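Local coordinates for hypothetical membrane spanning protein (Thermus thermophilus, PDB 2VPZ) that probably serves as the quinone-binding membrane anchor subunit of a polysulfide reductase, passing electrons from menaquinol toward its partner subunits, at residues V25-A28 / G29-L33; T75-W78 / L79-F83. All blocks are in the same frame, centred on the assembly; numbering follows the deposited sequence.

Interaction 1. Residues V25-A28 / G29-L33; sequences VGLA and GGVAL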
# COMPACT_ATOMS: atom_id res chain seq x y z
N VAL C 25 -8.41 -33.66 30.93
CA VAL C 25 -7.67 -34.47 29.95
C VAL C 25 -6.15 -34.56 30.33
O VAL C 25 -5.46 -35.49 29.91
CB VAL C 25 -7.86 -33.91 28.47
CG1 VAL C 25 -7.06 -32.64 28.26
CG2 VAL C 25 -7.47 -34.98 27.44
N GLY C 26 -5.66 -33.60 31.13
CA GLY C 26 -4.29 -33.59 31.63
C GLY C 26 -4.12 -34.77 32.60
O GLY C 26 -3.22 -35.61 32.46
N LEU C 27 -5.03 -34.81 33.57
CA LEU C 27 -5.18 -35.87 34.58
C LEU C 27 -5.37 -37.22 33.89
O LEU C 27 -4.69 -38.20 34.18
CB LEU C 27 -6.40 -35.67 35.44
CG LEU C 27 -6.17 -35.16 36.86
CD1 LEU C 27 -7.51 -34.94 37.57
CD2 LEU C 27 -5.28 -36.16 37.62
N ALA C 28 -6.36 -37.27 33.01
CA ALA C 28 -6.69 -38.50 32.30
C ALA C 28 -5.42 -39.08 31.64
O ALA C 28 -4.98 -40.18 32.02
CB ALA C 28 -7.81 -38.26 31.24
N GLY C 29 -4.83 -38.33 30.70
CA GLY C 29 -3.63 -38.72 29.98
C GLY C 29 -2.39 -39.13 30.77
O GLY C 29 -1.74 -40.14 30.48
N GLY C 30 -2.06 -38.32 31.78
CA GLY C 30 -0.96 -38.59 32.69
C GLY C 30 -1.20 -39.77 33.63
O GLY C 30 -0.25 -40.41 34.07
N VAL C 31 -2.44 -40.08 33.99
CA VAL C 31 -2.66 -41.25 34.85
C VAL C 31 -2.58 -42.52 33.94
O VAL C 31 -2.11 -43.58 34.39
CB VAL C 31 -4.00 -41.16 35.70
CG1 VAL C 31 -4.40 -42.54 36.25
CG2 VAL C 31 -3.78 -40.18 36.88
N ALA C 32 -2.97 -42.40 32.68
CA ALA C 32 -2.85 -43.50 31.72
C ALA C 32 -1.33 -43.76 31.43
O ALA C 32 -0.95 -44.87 31.07
CB ALA C 32 -3.60 -43.18 30.39
N LEU C 33 -0.48 -42.74 31.60
CA LEU C 33 0.98 -42.93 31.40
C LEU C 33 1.54 -43.71 32.62
O LEU C 33 2.34 -44.63 32.46
CB LEU C 33 1.75 -41.58 31.22
CG LEU C 33 3.29 -41.70 31.02
CD1 LEU C 33 3.61 -42.26 29.62
CD2 LEU C 33 4.00 -40.36 31.23

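Interaction 2. Residues T75-W78 / L79-F83; sequences THIW and LFLSF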
# COMPACT_ATOMS: atom_id res chain seq x y z
N THR C 75 -23.58 -35.95 16.14
CA THR C 75 -22.65 -35.86 15.02
C THR C 75 -21.19 -36.30 15.40
O THR C 75 -20.35 -36.45 14.52
CB THR C 75 -22.67 -34.39 14.40
OG1 THR C 75 -23.08 -33.44 15.38
CG2 THR C 75 -23.63 -34.31 13.19
N HIS C 76 -20.90 -36.57 16.67
CA HIS C 76 -19.55 -37.00 17.06
C HIS C 76 -19.14 -38.32 16.42
O HIS C 76 -17.96 -38.72 16.42
CB HIS C 76 -19.40 -37.07 18.59
CG HIS C 76 -19.53 -35.78 19.29
ND1 HIS C 76 -20.69 -35.07 19.33
CD2 HIS C 76 -18.65 -35.07 20.01
CE1 HIS C 76 -20.53 -33.97 20.03
NE2 HIS C 76 -19.28 -33.94 20.45
N ILE C 77 -20.11 -39.02 15.88
CA ILE C 77 -19.77 -40.26 15.21
C ILE C 77 -18.76 -39.97 14.06
O ILE C 77 -17.89 -40.82 13.79
CB ILE C 77 -21.05 -41.03 14.69
CG1 ILE C 77 -20.64 -42.37 14.10
CG2 ILE C 77 -21.85 -40.17 13.68
CD1 ILE C 77 -21.81 -43.21 13.55
N TRP C 78 -18.80 -38.79 13.43
CA TRP C 78 -17.87 -38.43 12.32
C TRP C 78 -16.40 -38.28 12.71
O TRP C 78 -15.48 -38.31 11.88
CB TRP C 78 -18.37 -37.20 11.58
CG TRP C 78 -19.69 -37.50 10.94
CD1 TRP C 78 -20.93 -37.16 11.40
CD2 TRP C 78 -19.91 -38.25 9.73
NE1 TRP C 78 -21.90 -37.65 10.56
CE2 TRP C 78 -21.30 -38.32 9.53
CE3 TRP C 78 -19.06 -38.88 8.80
CZ2 TRP C 78 -21.88 -38.98 8.43
CZ3 TRP C 78 -19.63 -39.55 7.69
CH2 TRP C 78 -21.04 -39.59 7.53
N LEU C 79 -16.19 -38.11 14.01
CA LEU C 79 -14.86 -38.03 14.61
C LEU C 79 -14.11 -39.36 14.32
O LEU C 79 -12.88 -39.40 14.13
CB LEU C 79 -15.02 -37.86 16.13
CG LEU C 79 -14.20 -36.82 16.92
CD1 LEU C 79 -13.87 -35.62 16.02
CD2 LEU C 79 -14.97 -36.38 18.18
N PHE C 80 -14.90 -40.43 14.28
CA PHE C 80 -14.47 -41.81 14.10
C PHE C 80 -14.66 -42.50 12.76
O PHE C 80 -14.27 -43.66 12.59
CB PHE C 80 -15.09 -42.63 15.23
CG PHE C 80 -14.66 -42.19 16.60
CD1 PHE C 80 -15.58 -41.63 17.51
CD2 PHE C 80 -13.32 -42.28 16.96
CE1 PHE C 80 -15.13 -41.16 18.76
CE2 PHE C 80 -12.85 -41.82 18.19
CZ PHE C 80 -13.76 -41.26 19.10
N LEU C 81 -15.27 -41.81 11.81
CA LEU C 81 -15.47 -42.38 10.47
C LEU C 81 -14.63 -41.64 9.42
O LEU C 81 -14.90 -41.76 8.23
CB LEU C 81 -16.96 -42.36 10.07
CG LEU C 81 -18.02 -42.97 11.00
CD1 LEU C 81 -19.37 -42.25 10.84
CD2 LEU C 81 -18.18 -44.48 10.77
N SER C 82 -13.64 -40.86 9.84
CA SER C 82 -12.81 -40.15 8.88
C SER C 82 -11.35 -40.06 9.34
O SER C 82 -11.00 -40.41 10.47
CB SER C 82 -13.40 -38.76 8.57
OG SER C 82 -13.22 -37.86 9.65
N PHE C 83 -10.51 -39.55 8.44
CA PHE C 83 -9.07 -39.42 8.67
C PHE C 83 -8.61 -37.94 8.55
O PHE C 83 -8.51 -37.42 7.44
CB PHE C 83 -8.38 -40.32 7.62
CG PHE C 83 -6.90 -40.42 7.78
CD1 PHE C 83 -6.34 -40.94 8.94
CD2 PHE C 83 -6.05 -39.99 6.75
CE1 PHE C 83 -4.95 -41.03 9.09
CE2 PHE C 83 -4.65 -40.08 6.89
CZ PHE C 83 -4.10 -40.60 8.06

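Interaction 1. Residues V25-A28 / G29-L33
Val31 leans back over the preceding turn of its helix and meets Leu27 twice, once through the backbone and once through the side chains. Its CB lies 3.4 Å from Leu27 O, the same oxygen that takes the Val31 N-H in a bond of 2.9 Å between N and O. Beyond CB the two branches part. CG2 stands beside the backbone N (chi1 163° puts CG1 anti to that N), and this brings it 3.5 Å from Leu27 O and 4.4 Å from Leu27 CD2, a loose apolar touch. At the next residue, Ala32 CB sits 3.7 Å from Ala28 O, whose carbonyl receives Ala32 N and a weak second bond from Val31 N. The two glycine amides make the earlier rungs of the same i to i+4 ladder: Gly30 N reaches Gly26 O and Gly29 N reaches Val25 O, both at 3.0 Å. Gly26, Gly29 and Gly30 carry no side chains and are buried, which leaves bare backbone on those sides of the helix. Around it, Ala28 and Ala32 pack on helix 46-65, Val25 on Tyr130 of helix 117-136 and Leu27 on Leu159 of helix 148-166. This is a small-residue segment of a transmembrane alpha-helix inside a helical bundle, its Val25 end bordering the quinone-binding residues His21 and Tyr130.

Interaction 2. Residues T75-W78 / L79-F83
Three carbonyls of His76, Ile77 and Trp78 each find a donor a few residues on. Leu79 N bonds His76 O and Phe80 N bonds Ile77 O, both at 3.1 Å between N and O; both are i to i+3 bonds, as in a tight helical turn. The third is a side-chain bond: Ser82 OG gives its proton to Trp78 O at 3.2 Å, nearly in line with the C=O bond. Ser82 OG can reach back because chi1 of 73° tucks it between its own backbone N and carbonyl carbon. Packing then gathers on Leu81. Its CD1 lies over one face of the Trp78 indole, 4.1 Å from the centroid of the six-membered ring and 18° off the normal, a CH-pi contact. That methyl also touches Ile77 CG1 at 3.5 Å, the Ile77 side chain being extended, with CG1 anti to the backbone N. On another flank, Leu79 CB sits over one face of the Phe80 ring, toward its rim, and Leu79 CD2 comes within 4.3 Å of His76 CD2. The turn belongs to the loop between helices 46-65 and 88-107. Trp94 and Trp90 of the latter helix bond Leu79 O and Ser82 O through their indole N-H groups, Phe80 meets Trp94 edge-to-face, and another protein chain covers Trp78 with a cation-pi contact.

In the fold
Interaction 1 comes first along the chain, on the helix that runs through the bundle; interaction 2 follows on the loop beyond helix 46-65. Their centres stand 23 Å apart and their nearest atoms about 12 Å, so they do not touch. They differ in how near they come to the quinone-binding residues seen in structures of this protein: the Val25 side chain is about 4 Å from those of both Tyr130 and His21, whereas that of Leu79 is about 9 Å from Tyr130 and 10 Å from His21. The Val25 end of residues 25-33 thus borders the site, probably within the membrane, though no quinone is bound to this chain in the model; residues 75-83 lie farther off, where a neighbouring subunit packs.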